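Local atomic coordinates of tryptophan synthase alpha chain (Campylobacter jejuni, PDB entry 3THA), a protein that probably cleaves indoleglycerol phosphate to indole and glyceraldehyde 3-phosphate, as the alpha subunit of tryptophan synthase in the last step of tryptophan biosynthesis. Residues B[206-211]-B[224-229]; B[94-99]-B[121-126]; B[165-170]-B[201-206]. All blocks are in the same frame, centred on the assembly; numbering follows the deposited sequence.

Interaction 1 (B[206-211]-B[224-229])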
ATOM      1  N   PHE B 206      -4.112  -8.760  -9.287  1.00 73.14           N
ATOM      2  CA  PHE B 206      -3.591  -7.414  -9.689  1.00 75.12           C
ATOM      3  C   PHE B 206      -3.980  -6.996 -11.121  1.00 77.72           C
ATOM      4  O   PHE B 206      -3.512  -7.578 -12.098  1.00 78.52           O
ATOM      5  CB  PHE B 206      -2.063  -7.178  -9.447  1.00 74.97           C
ATOM      6  CG  PHE B 206      -1.633  -5.734  -9.711  1.00 76.43           C
ATOM      7  CD1 PHE B 206      -1.542  -4.825  -8.665  1.00 76.09           C
ATOM      8  CD2 PHE B 206      -1.390  -5.281 -11.017  1.00 78.75           C
ATOM      9  CE1 PHE B 206      -1.207  -3.495  -8.910  1.00 79.07           C
ATOM     10  CE2 PHE B 206      -1.043  -3.950 -11.276  1.00 81.93           C
ATOM     11  CZ  PHE B 206      -0.955  -3.048 -10.222  1.00 81.46           C
ATOM     12  N   GLY B 207      -4.850  -5.985 -11.221  1.00 79.29           N
ATOM     13  CA  GLY B 207      -5.207  -5.402 -12.517  1.00 81.87           C
ATOM     14  C   GLY B 207      -6.565  -5.832 -13.032  1.00 82.79           C
ATOM     15  O   GLY B 207      -7.205  -5.110 -13.805  1.00 85.31           O
ATOM     16  N   ILE B 208      -7.008  -7.007 -12.601  1.00 81.17           N
ATOM     17  CA  ILE B 208      -8.254  -7.573 -13.082  1.00 81.66           C
ATOM     18  C   ILE B 208      -9.384  -6.594 -12.743  1.00 82.45           C
ATOM     19  O   ILE B 208      -9.484  -6.119 -11.596  1.00 80.06           O
ATOM     20  CB  ILE B 208      -8.476  -9.012 -12.524  1.00 80.36           C
ATOM     21  CG1 ILE B 208      -7.151  -9.799 -12.610  1.00 78.83           C
ATOM     22  CG2 ILE B 208      -9.631  -9.715 -13.254  1.00 80.69           C
ATOM     23  CD1 ILE B 208      -7.261 -11.278 -12.438  1.00 75.51           C
ATOM     24  N   GLN B 209     -10.211  -6.293 -13.752  1.00 84.96           N
ATOM     25  CA  GLN B 209     -11.196  -5.203 -13.673  1.00 86.69           C
ATOM     26  C   GLN B 209     -12.573  -5.512 -14.258  1.00 87.97           C
ATOM     27  O   GLN B 209     -13.600  -5.274 -13.620  1.00 88.08           O
ATOM     28  CB  GLN B 209     -10.650  -3.947 -14.368  1.00 89.21           C
ATOM     29  CG  GLN B 209      -9.764  -3.075 -13.482  1.00 89.63           C
ATOM     30  CD  GLN B 209      -9.509  -1.712 -14.093  1.00 94.19           C
ATOM     31  OE1 GLN B 209      -8.442  -1.475 -14.676  1.00 96.21           O
ATOM     32  NE2 GLN B 209     -10.499  -0.804 -13.983  1.00 97.02           N
ATOM     33  N   ASN B 210     -12.572  -5.999 -15.491  1.00 89.07           N
ATOM     34  CA  ASN B 210     -13.775  -6.336 -16.231  1.00 89.86           C
ATOM     35  C   ASN B 210     -14.060  -7.841 -16.068  1.00 87.78           C
ATOM     36  O   ASN B 210     -13.363  -8.499 -15.303  1.00 84.62           O
ATOM     37  CB  ASN B 210     -13.537  -5.906 -17.692  1.00 92.92           C
ATOM     38  CG  ASN B 210     -14.098  -6.894 -18.719  1.00 96.20           C
ATOM     39  OD1 ASN B 210     -13.527  -7.964 -18.934  1.00 95.80           O
ATOM     40  ND2 ASN B 210     -15.203  -6.516 -19.382  1.00 98.01           N
ATOM     41  N   ASN B 211     -15.053  -8.366 -16.798  1.00 88.44           N
ATOM     42  CA  ASN B 211     -15.414  -9.792 -16.787  1.00 87.36           C
ATOM     43  C   ASN B 211     -14.758 -10.673 -17.848  1.00 88.88           C
ATOM     44  O   ASN B 211     -14.317 -11.766 -17.534  1.00 88.13           O
ATOM     45  CB  ASN B 211     -16.939  -9.985 -16.867  1.00 88.26           C
ATOM     46  CG  ASN B 211     -17.331 -11.445 -17.074  1.00 87.19           C
ATOM     47  OD1 ASN B 211     -17.714 -11.843 -18.170  1.00 87.31           O
ATOM     48  ND2 ASN B 211     -17.195 -12.255 -16.029  1.00 84.07           N
ATOM     49  N   VAL B 224      -8.532 -16.741  -9.883  1.00 63.26           N
ATOM     50  CA  VAL B 224      -8.460 -15.345 -10.321  1.00 63.06           C
ATOM     51  C   VAL B 224      -8.841 -14.475  -9.138  1.00 61.63           C
ATOM     52  O   VAL B 224      -9.787 -14.824  -8.419  1.00 61.55           O
ATOM     53  CB  VAL B 224      -9.461 -15.103 -11.468  1.00 65.72           C
ATOM     54  CG1 VAL B 224      -9.609 -13.624 -11.766  1.00 66.28           C
ATOM     55  CG2 VAL B 224      -9.062 -15.890 -12.714  1.00 65.65           C
ATOM     56  N   ILE B 225      -8.116 -13.369  -8.930  1.00 60.14           N
ATOM     57  CA  ILE B 225      -8.293 -12.527  -7.737  1.00 58.32           C
ATOM     58  C   ILE B 225      -8.694 -11.106  -8.105  1.00 59.64           C
ATOM     59  O   ILE B 225      -7.861 -10.365  -8.626  1.00 60.07           O
ATOM     60  CB  ILE B 225      -6.998 -12.445  -6.915  1.00 55.95           C
ATOM     61  CG1 ILE B 225      -6.439 -13.834  -6.630  1.00 53.93           C
ATOM     62  CG2 ILE B 225      -7.202 -11.675  -5.609  1.00 56.70           C
ATOM     63  CD1 ILE B 225      -5.129 -13.824  -5.830  1.00 46.69           C
ATOM     64  N   VAL B 226      -9.953 -10.717  -7.840  1.00 60.07           N
ATOM     65  CA  VAL B 226     -10.382  -9.341  -8.059  1.00 60.60           C
ATOM     66  C   VAL B 226     -10.320  -8.473  -6.772  1.00 60.30           C
ATOM     67  O   VAL B 226     -10.861  -8.845  -5.707  1.00 57.68           O
ATOM     68  CB  VAL B 226     -11.738  -9.317  -8.711  1.00 63.15           C
ATOM     69  CG1 VAL B 226     -12.199  -7.866  -8.998  1.00 63.18           C
ATOM     70  CG2 VAL B 226     -11.704 -10.146 -10.014  1.00 64.25           C
ATOM     71  N   GLY B 227      -9.613  -7.338  -6.873  1.00 61.17           N
ATOM     72  CA  GLY B 227      -9.381  -6.430  -5.723  1.00 61.07           C
ATOM     73  C   GLY B 227     -10.123  -5.082  -5.769  1.00 63.16           C
ATOM     74  O   GLY B 227     -11.315  -4.966  -5.432  1.00 63.33           O
ATOM     75  N   THR B 228      -9.390  -4.061  -6.186  1.00 64.51           N
ATOM     76  CA  THR B 228      -9.920  -2.731  -6.417  1.00 66.43           C
ATOM     77  C   THR B 228     -11.381  -2.745  -6.849  1.00 66.54           C
ATOM     78  O   THR B 228     -12.214  -2.172  -6.154  1.00 65.86           O
ATOM     79  CB  THR B 228      -9.059  -1.984  -7.462  1.00 69.40           C
ATOM     80  OG1 THR B 228      -9.011  -2.749  -8.698  1.00 71.82           O
ATOM     81  CG2 THR B 228      -7.634  -1.809  -6.875  1.00 68.16           C
ATOM     82  N   SER B 229     -11.673  -3.423  -7.960  1.00 66.47           N
ATOM     83  CA  SER B 229     -13.001  -3.467  -8.548  1.00 66.83           C
ATOM     84  C   SER B 229     -14.134  -3.935  -7.656  1.00 65.58           C
ATOM     85  O   SER B 229     -15.201  -3.333  -7.688  1.00 67.27           O
ATOM     86  CB  SER B 229     -12.986  -4.325  -9.785  1.00 67.52           C
ATOM     87  OG  SER B 229     -12.359  -3.598 -10.787  1.00 71.63           O
TER

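Interaction 2 (B[94-99]-B[121-126])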
HETATM    1  N   MSE B  94      -6.084 -10.525   4.630  1.00 49.75           N
HETATM    2  CA  MSE B  94      -5.031  -9.784   3.998  1.00 49.70           C
HETATM    3  C   MSE B  94      -4.923  -8.529   4.848  1.00 49.35           C
HETATM    4  O   MSE B  94      -5.795  -7.702   4.827  1.00 50.25           O
HETATM    5  CB  MSE B  94      -5.377  -9.503   2.547  1.00 50.34           C
HETATM    6  CG  MSE B  94      -4.479  -8.569   1.827  1.00 53.85           C
HETATM    7 SE   MSE B  94      -4.640  -9.076  -0.053  0.65 66.17          SE
HETATM    8  CE  MSE B  94      -3.739  -7.637  -0.874  1.00 54.18           C
ATOM      9  N   VAL B  95      -3.870  -8.446   5.648  1.00 48.82           N
ATOM     10  CA  VAL B  95      -3.603  -7.313   6.516  1.00 48.58           C
ATOM     11  C   VAL B  95      -2.121  -6.969   6.433  1.00 48.13           C
ATOM     12  O   VAL B  95      -1.307  -7.799   6.101  1.00 47.91           O
ATOM     13  CB  VAL B  95      -3.914  -7.664   8.024  1.00 48.75           C
ATOM     14  CG1 VAL B  95      -5.395  -7.842   8.252  1.00 48.92           C
ATOM     15  CG2 VAL B  95      -3.183  -8.904   8.454  1.00 47.71           C
ATOM     16  N   TYR B  96      -1.780  -5.742   6.764  1.00 48.58           N
ATOM     17  CA  TYR B  96      -0.399  -5.399   6.961  1.00 50.20           C
ATOM     18  C   TYR B  96       0.052  -5.913   8.290  1.00 50.52           C
ATOM     19  O   TYR B  96      -0.774  -6.142   9.184  1.00 50.71           O
ATOM     20  CB  TYR B  96      -0.253  -3.929   6.963  1.00 51.23           C
ATOM     21  CG  TYR B  96      -0.404  -3.333   5.611  1.00 54.77           C
ATOM     22  CD1 TYR B  96       0.636  -3.385   4.726  1.00 55.17           C
ATOM     23  CD2 TYR B  96      -1.592  -2.715   5.214  1.00 58.56           C
ATOM     24  CE1 TYR B  96       0.550  -2.818   3.512  1.00 58.95           C
ATOM     25  CE2 TYR B  96      -1.690  -2.140   3.960  1.00 61.98           C
ATOM     26  CZ  TYR B  96      -0.590  -2.194   3.119  1.00 61.66           C
ATOM     27  OH  TYR B  96      -0.578  -1.642   1.855  1.00 65.60           O
ATOM     28  N   TYR B  97       1.352  -6.140   8.385  1.00 51.16           N
ATOM     29  CA  TYR B  97       1.987  -6.711   9.556  1.00 52.98           C
ATOM     30  C   TYR B  97       1.798  -5.871  10.815  1.00 54.37           C
ATOM     31  O   TYR B  97       1.778  -6.419  11.923  1.00 55.79           O
ATOM     32  CB  TYR B  97       3.474  -6.940   9.291  1.00 52.35           C
ATOM     33  CG  TYR B  97       4.145  -7.856  10.300  1.00 55.80           C
ATOM     34  CD1 TYR B  97       4.047  -9.238  10.193  1.00 56.60           C
ATOM     35  CD2 TYR B  97       4.904  -7.335  11.344  1.00 59.95           C
ATOM     36  CE1 TYR B  97       4.670 -10.082  11.107  1.00 58.76           C
ATOM     37  CE2 TYR B  97       5.542  -8.163  12.245  1.00 62.56           C
ATOM     38  CZ  TYR B  97       5.409  -9.540  12.132  1.00 62.56           C
ATOM     39  OH  TYR B  97       6.042 -10.369  13.037  1.00 65.29           O
ATOM     40  N   ASN B  98       1.648  -4.556  10.651  1.00 55.48           N
ATOM     41  CA  ASN B  98       1.489  -3.668  11.781  1.00 56.83           C
ATOM     42  C   ASN B  98       0.264  -4.036  12.617  1.00 57.81           C
ATOM     43  O   ASN B  98       0.270  -3.872  13.829  1.00 60.07           O
ATOM     44  CB  ASN B  98       1.449  -2.203  11.355  1.00 57.13           C
ATOM     45  CG  ASN B  98       0.297  -1.874  10.365  1.00 55.65           C
ATOM     46  OD1 ASN B  98      -0.767  -2.508  10.339  1.00 54.08           O
ATOM     47  ND2 ASN B  98       0.522  -0.869   9.556  1.00 54.95           N
ATOM     48  N   LEU B  99      -0.794  -4.510  11.970  1.00 57.12           N
ATOM     49  CA  LEU B  99      -1.971  -4.922  12.668  1.00 57.07           C
ATOM     50  C   LEU B  99      -1.629  -6.145  13.543  1.00 57.96           C
ATOM     51  O   LEU B  99      -2.074  -6.255  14.705  1.00 59.03           O
ATOM     52  CB  LEU B  99      -3.056  -5.275  11.662  1.00 56.18           C
ATOM     53  CG  LEU B  99      -4.462  -5.382  12.256  1.00 56.88           C
ATOM     54  CD1 LEU B  99      -5.500  -5.206  11.188  1.00 59.64           C
ATOM     55  CD2 LEU B  99      -4.682  -6.681  12.909  1.00 57.28           C
ATOM     56  N   ILE B 121      -2.418 -13.285   3.984  1.00 50.57           N
ATOM     57  CA  ILE B 121      -1.559 -12.645   3.035  1.00 49.75           C
ATOM     58  C   ILE B 121      -1.087 -11.343   3.706  1.00 49.59           C
ATOM     59  O   ILE B 121      -1.912 -10.515   4.103  1.00 50.03           O
ATOM     60  CB  ILE B 121      -2.353 -12.247   1.798  1.00 50.75           C
ATOM     61  CG1 ILE B 121      -3.142 -13.438   1.250  1.00 51.77           C
ATOM     62  CG2 ILE B 121      -1.450 -11.599   0.723  1.00 50.57           C
ATOM     63  CD1 ILE B 121      -4.070 -13.075   0.114  1.00 54.94           C
ATOM     64  N   VAL B 122       0.225 -11.134   3.822  1.00 48.67           N
ATOM     65  CA  VAL B 122       0.734  -9.925   4.472  1.00 47.53           C
ATOM     66  C   VAL B 122       1.553  -9.146   3.452  1.00 48.44           C
ATOM     67  O   VAL B 122       2.703  -9.527   3.138  1.00 48.78           O
ATOM     68  CB  VAL B 122       1.585 -10.229   5.735  1.00 48.20           C
ATOM     69  CG1 VAL B 122       1.851  -8.943   6.487  1.00 47.64           C
ATOM     70  CG2 VAL B 122       0.858 -11.278   6.693  1.00 46.30           C
ATOM     71  N   PRO B 123       0.939  -8.095   2.878  1.00 48.13           N
ATOM     72  CA  PRO B 123       1.607  -7.295   1.899  1.00 49.13           C
ATOM     73  C   PRO B 123       2.811  -6.671   2.545  1.00 49.90           C
ATOM     74  O   PRO B 123       2.731  -6.200   3.709  1.00 49.25           O
ATOM     75  CB  PRO B 123       0.573  -6.154   1.599  1.00 49.28           C
ATOM     76  CG  PRO B 123      -0.720  -6.778   1.924  1.00 49.39           C
ATOM     77  CD  PRO B 123      -0.450  -7.634   3.112  1.00 47.26           C
ATOM     78  N   GLU B 124       3.872  -6.599   1.745  1.00 50.52           N
ATOM     79  CA  GLU B 124       5.119  -5.947   2.074  1.00 52.12           C
ATOM     80  C   GLU B 124       5.874  -6.615   3.238  1.00 51.87           C
ATOM     81  O   GLU B 124       6.917  -6.091   3.691  1.00 52.86           O
ATOM     82  CB  GLU B 124       4.941  -4.448   2.277  1.00 53.14           C
ATOM     83  CG  GLU B 124       4.026  -3.763   1.228  1.00 60.13           C
ATOM     84  CD  GLU B 124       4.596  -3.727  -0.200  1.00 66.94           C
ATOM     85  OE1 GLU B 124       5.761  -4.181  -0.426  1.00 67.81           O
ATOM     86  OE2 GLU B 124       3.840  -3.249  -1.087  1.00 71.34           O
ATOM     87  N   LEU B 125       5.400  -7.788   3.675  1.00 50.21           N
ATOM     88  CA  LEU B 125       6.230  -8.609   4.548  1.00 50.77           C
ATOM     89  C   LEU B 125       7.048  -9.511   3.646  1.00 51.51           C
ATOM     90  O   LEU B 125       6.518 -10.476   3.104  1.00 52.01           O
ATOM     91  CB  LEU B 125       5.409  -9.423   5.533  1.00 48.36           C
ATOM     92  CG  LEU B 125       6.168 -10.158   6.642  1.00 48.98           C
ATOM     93  CD1 LEU B 125       6.747  -9.167   7.639  1.00 50.51           C
ATOM     94  CD2 LEU B 125       5.216 -11.091   7.347  1.00 44.70           C
ATOM     95  N   SER B 126       8.321  -9.198   3.449  1.00 52.78           N
ATOM     96  CA  SER B 126       9.162 -10.076   2.627  1.00 55.10           C
ATOM     97  C   SER B 126       9.407 -11.425   3.321  1.00 55.96           C
ATOM     98  O   SER B 126       9.207 -11.583   4.543  1.00 54.57           O
ATOM     99  CB  SER B 126      10.528  -9.442   2.328  1.00 56.44           C
ATOM    100  OG  SER B 126      11.311  -9.478   3.505  1.00 56.40           O
TER
HETATM  101  O   HOH W   1       3.166  -5.294   6.322  1.00 54.24           O

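Interaction 3 (B[165-170]-B[201-206])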
ATOM      1  N   LYS B 165       2.623 -23.164   1.408  1.00 58.69           N
ATOM      2  CA  LYS B 165       1.355 -23.743   1.794  1.00 58.78           C
ATOM      3  C   LYS B 165       0.203 -22.862   1.264  1.00 56.92           C
ATOM      4  O   LYS B 165       0.364 -21.651   1.055  1.00 56.06           O
ATOM      5  CB  LYS B 165       1.285 -23.894   3.316  1.00 59.63           C
ATOM      6  CG  LYS B 165       2.487 -24.667   3.995  1.00 63.37           C
ATOM      7  CD  LYS B 165       2.414 -26.211   3.895  1.00 68.99           C
ATOM      8  CE  LYS B 165       3.433 -26.909   4.841  1.00 70.37           C
ATOM      9  NZ  LYS B 165       3.514 -26.191   6.194  1.00 71.57           N
ATOM     10  N   GLY B 166      -0.943 -23.471   1.005  1.00 56.40           N
ATOM     11  CA  GLY B 166      -2.114 -22.719   0.549  1.00 55.88           C
ATOM     12  C   GLY B 166      -2.265 -22.615  -0.947  1.00 56.05           C
ATOM     13  O   GLY B 166      -2.730 -23.572  -1.595  1.00 58.91           O
ATOM     14  N   PHE B 167      -1.849 -21.471  -1.498  1.00 53.85           N
ATOM     15  CA  PHE B 167      -1.840 -21.240  -2.938  1.00 53.11           C
ATOM     16  C   PHE B 167      -0.696 -20.297  -3.247  1.00 52.23           C
ATOM     17  O   PHE B 167      -0.247 -19.607  -2.367  1.00 51.45           O
ATOM     18  CB  PHE B 167      -3.204 -20.685  -3.441  1.00 53.43           C
ATOM     19  CG  PHE B 167      -3.568 -19.292  -2.925  1.00 51.98           C
ATOM     20  CD1 PHE B 167      -4.346 -19.137  -1.786  1.00 51.91           C
ATOM     21  CD2 PHE B 167      -3.157 -18.138  -3.608  1.00 54.31           C
ATOM     22  CE1 PHE B 167      -4.719 -17.872  -1.315  1.00 49.53           C
ATOM     23  CE2 PHE B 167      -3.529 -16.831  -3.162  1.00 52.18           C
ATOM     24  CZ  PHE B 167      -4.311 -16.703  -2.016  1.00 52.97           C
ATOM     25  N   ILE B 168      -0.199 -20.292  -4.476  1.00 52.54           N
ATOM     26  CA  ILE B 168       0.779 -19.306  -4.867  1.00 51.86           C
ATOM     27  C   ILE B 168       0.047 -18.103  -5.409  1.00 52.91           C
ATOM     28  O   ILE B 168      -0.874 -18.243  -6.222  1.00 52.74           O
ATOM     29  CB  ILE B 168       1.783 -19.831  -5.927  1.00 52.63           C
ATOM     30  CG1 ILE B 168       2.294 -21.228  -5.542  1.00 51.40           C
ATOM     31  CG2 ILE B 168       2.946 -18.840  -6.082  1.00 50.29           C
ATOM     32  CD1 ILE B 168       2.974 -21.273  -4.194  1.00 48.23           C
ATOM     33  N   TYR B 169       0.458 -16.920  -4.942  1.00 53.19           N
ATOM     34  CA  TYR B 169      -0.126 -15.679  -5.370  1.00 53.94           C
ATOM     35  C   TYR B 169       0.805 -15.159  -6.425  1.00 55.99           C
ATOM     36  O   TYR B 169       1.833 -14.544  -6.101  1.00 56.07           O
ATOM     37  CB  TYR B 169      -0.189 -14.711  -4.203  1.00 53.97           C
ATOM     38  CG  TYR B 169      -1.186 -13.548  -4.325  1.00 54.66           C
ATOM     39  CD1 TYR B 169      -1.255 -12.766  -5.485  1.00 56.45           C
ATOM     40  CD2 TYR B 169      -2.039 -13.226  -3.267  1.00 53.52           C
ATOM     41  CE1 TYR B 169      -2.163 -11.719  -5.599  1.00 57.00           C
ATOM     42  CE2 TYR B 169      -2.981 -12.174  -3.387  1.00 56.18           C
ATOM     43  CZ  TYR B 169      -3.008 -11.419  -4.546  1.00 57.19           C
ATOM     44  OH  TYR B 169      -3.891 -10.352  -4.673  1.00 61.99           O
ATOM     45  N   LEU B 170       0.463 -15.430  -7.685  1.00 57.99           N
ATOM     46  CA  LEU B 170       1.141 -14.866  -8.842  1.00 60.22           C
ATOM     47  C   LEU B 170       0.645 -13.452  -9.219  1.00 62.02           C
ATOM     48  O   LEU B 170      -0.421 -13.300  -9.815  1.00 64.03           O
ATOM     49  CB  LEU B 170       1.014 -15.787 -10.056  1.00 60.45           C
ATOM     50  CG  LEU B 170       1.829 -15.274 -11.254  1.00 62.50           C
ATOM     51  CD1 LEU B 170       3.302 -14.868 -10.881  1.00 60.84           C
ATOM     52  CD2 LEU B 170       1.841 -16.252 -12.384  1.00 62.95           C
ATOM     53  N   PRO B 201      -2.186 -24.854  -5.790  1.00 58.72           N
ATOM     54  CA  PRO B 201      -2.891 -24.004  -6.735  1.00 58.69           C
ATOM     55  C   PRO B 201      -2.242 -22.622  -6.960  1.00 57.53           C
ATOM     56  O   PRO B 201      -1.616 -22.041  -6.059  1.00 55.50           O
ATOM     57  CB  PRO B 201      -4.292 -23.897  -6.140  1.00 58.72           C
ATOM     58  CG  PRO B 201      -4.170 -24.383  -4.731  1.00 58.17           C
ATOM     59  CD  PRO B 201      -3.075 -25.368  -4.740  1.00 58.53           C
ATOM     60  N   ILE B 202      -2.356 -22.137  -8.191  1.00 58.23           N
ATOM     61  CA  ILE B 202      -1.824 -20.837  -8.585  1.00 57.25           C
ATOM     62  C   ILE B 202      -2.994 -19.934  -8.961  1.00 57.82           C
ATOM     63  O   ILE B 202      -3.842 -20.306  -9.779  1.00 60.18           O
ATOM     64  CB  ILE B 202      -0.781 -20.995  -9.746  1.00 58.34           C
ATOM     65  CG1 ILE B 202       0.269 -22.053  -9.335  1.00 58.04           C
ATOM     66  CG2 ILE B 202      -0.081 -19.643 -10.072  1.00 55.11           C
ATOM     67  CD1 ILE B 202       1.066 -22.658 -10.456  1.00 58.76           C
ATOM     68  N   PHE B 203      -3.072 -18.791  -8.293  1.00 57.37           N
ATOM     69  CA  PHE B 203      -4.109 -17.778  -8.479  1.00 57.97           C
ATOM     70  C   PHE B 203      -3.457 -16.465  -8.889  1.00 59.43           C
ATOM     71  O   PHE B 203      -2.519 -16.013  -8.237  1.00 57.75           O
ATOM     72  CB  PHE B 203      -4.903 -17.514  -7.185  1.00 56.42           C
ATOM     73  CG  PHE B 203      -5.559 -18.738  -6.556  1.00 54.06           C
ATOM     74  CD1 PHE B 203      -5.872 -19.864  -7.285  1.00 54.15           C
ATOM     75  CD2 PHE B 203      -5.910 -18.718  -5.217  1.00 52.48           C
ATOM     76  CE1 PHE B 203      -6.467 -20.974  -6.678  1.00 53.21           C
ATOM     77  CE2 PHE B 203      -6.514 -19.830  -4.600  1.00 51.62           C
ATOM     78  CZ  PHE B 203      -6.784 -20.957  -5.326  1.00 50.03           C
ATOM     79  N   VAL B 204      -3.964 -15.848  -9.960  1.00 63.00           N
ATOM     80  CA  VAL B 204      -3.427 -14.590 -10.451  1.00 64.95           C
ATOM     81  C   VAL B 204      -4.277 -13.389 -10.064  1.00 66.22           C
ATOM     82  O   VAL B 204      -5.469 -13.356 -10.351  1.00 67.51           O
ATOM     83  CB  VAL B 204      -3.294 -14.577 -11.965  1.00 67.37           C
ATOM     84  CG1 VAL B 204      -2.478 -13.368 -12.372  1.00 68.18           C
ATOM     85  CG2 VAL B 204      -2.625 -15.840 -12.473  1.00 67.12           C
ATOM     86  N   GLY B 205      -3.639 -12.403  -9.438  1.00 66.69           N
ATOM     87  CA  GLY B 205      -4.271 -11.159  -9.040  1.00 68.57           C
ATOM     88  C   GLY B 205      -3.450  -9.923  -9.380  1.00 71.32           C
ATOM     89  O   GLY B 205      -2.240 -10.015  -9.687  1.00 71.70           O
ATOM     90  N   PHE B 206      -4.112  -8.760  -9.287  1.00 73.14           N
ATOM     91  CA  PHE B 206      -3.591  -7.414  -9.689  1.00 75.12           C
ATOM     92  C   PHE B 206      -3.980  -6.996 -11.121  1.00 77.72           C
ATOM     93  O   PHE B 206      -3.512  -7.578 -12.098  1.00 78.52           O
ATOM     94  CB  PHE B 206      -2.063  -7.178  -9.447  1.00 74.97           C
ATOM     95  CG  PHE B 206      -1.633  -5.734  -9.711  1.00 76.43           C
ATOM     96  CD1 PHE B 206      -1.542  -4.825  -8.665  1.00 76.09           C
ATOM     97  CD2 PHE B 206      -1.390  -5.281 -11.017  1.00 78.75           C
ATOM     98  CE1 PHE B 206      -1.207  -3.495  -8.910  1.00 79.07           C
ATOM     99  CE2 PHE B 206      -1.043  -3.950 -11.276  1.00 81.93           C
ATOM    100  CZ  PHE B 206      -0.955  -3.048 -10.222  1.00 81.46           C
TER

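Interaction 1 (B[206-211]-B[224-229])
I208 and V226 bring the two backbones close, their CA atoms 5.7 Å apart, and Q209 comes just as near to S229. Between those pairs the backbones exchange no hydrogen bonds: 206-211 has left strand 202-205 and runs as an irregular loop over the last strand of the TIM barrel, which ends at V226 and passes through G227 into helix 228-233. In relatives of the TrpA family the loops at these two barrel positions help to form the substrate phosphate site, and the same role is probable here. G207 sits at a phi of 103°, a conformation easy only for glycine.

I208 carries most of the contact. Its CG2 branch, anti to the backbone N, meets CG2 of V226 at 3.9 Å, the two side chains crossing at about a right angle. The CG1 branch lies beside the backbone N, and its near-extended second torsion (chi2 -165°) carries CD1 back along the strand to V224, where it touches CG1 at 3.4 Å. V214 and M217 of helix 212-217 complete this apolar cluster. N210 ties the loop to the same helix, its OD1 accepting from the backbone N of D213.

The second subunit also reaches this contact: K66 of that chain makes a cation-pi contact with the F206 ring, and its D57, a predicted proton acceptor, packs on T228. S229 brings its hydroxyl up to Q209, where OG lies 3.5 Å from both Q209 CA and Q209 O and 3.8 Å from Q209 CG, without a hydrogen bond to Q209.

Interaction 2 (B[94-99]-B[121-126])
M94, here selenomethionine, forms a parallel beta bridge with I121, their CA atoms 4.6 Å apart and their side chains on the same face of the sheet. The extended M94 chain runs obliquely across I121 until SE lies 4.0 Å from I121 CD1, while its CG rests against the ring of P123. Both M94 and I121 touch E46, a predicted proton acceptor. V95 supplies the single direct hydrogen bond between the segments, from its N to I121 O at 3.2 Å. Its own carbonyl then looks across to V122 and P123: the V122 CA-H points at it, and P123 CD lies only 3.1 Å from V95 O.

Here the two neighbouring strands 90-94 and 117-121 of the TIM barrel have run out, and the chains continue as the loops at the C-terminal end of the barrel, where this fold carries its active site. Y96 crosses P123 at about a right angle, with its CE1 3.8 Å from P123 CB and E124 CG at the ring edge. Past the bridge a water links the two segments, accepting from Y97 N at 2.9 Å and donating to P123 O at 2.8 Å. P123 and E124 are the central residues of a type II turn from V122 to L125, which brings L125 back toward Y97. The Y97 ring, placed anti to its backbone nitrogen (chi1 -165°), receives L125 CD1 over one face, 4.1 Å from the ring centroid, and V122 CG1 at its edge. N98 turns away, and its ND2 donates to E124 O of the second subunit.

Interaction 3 (B[165-170]-B[201-206])
Strands 168-171 and 202-205 are the two strands of a beta-alpha-beta unit of the TIM barrel, linked through helix 180-195, and they lie side by side in parallel register. A ladder of backbone bonds joins them: I168 N to P201 O (2.8 Å), F203 N to I168 O (3.1 Å) and L170 N to F203 O (3.1 Å). The last rung, G205 N to L170 O, is weak at 3.4 Å.

I168, L170, I202 and V204 share one face of the sheet, where L170 CB meets I202 CG2 at 4.0 Å and both residues pack on helix 180-195. Y169 and F203 point to the other face, the barrel interior, and the Y169 side chain comes close to that of E46, a predicted proton acceptor. F167 joins F203 there: with its CG wedged between backbone N and carbonyl carbon (chi1 66°), its ring meets the F203 ring obliquely, the planes 31° apart. The fit is tight, F203 CD2 lying over one F167 face just 3.2 Å from F167 CD2, while F167 CB sits over a face of the F203 ring.

In the fold
All three contacts belong to one eight-stranded parallel barrel, and along the chain they come in the order 2, 3, 1. Interactions 1 and 3 share F206 and sit on neighbouring strands, their centres about 14 Å apart; I225 joins them, its N probably bonding to V204 O and its CD1 packing on Y169. Interaction 2 lies further round the barrel, with strand 143-148 between it and interaction 3; its centre is about 16 Å from that of interaction 3 and 20 Å from that of interaction 1, yet I121 CD1 reaches Y169 inside. I121, Y169 and I225, one from each contact, thus converge around E46, a predicted proton acceptor. The second subunit touches all three contacts.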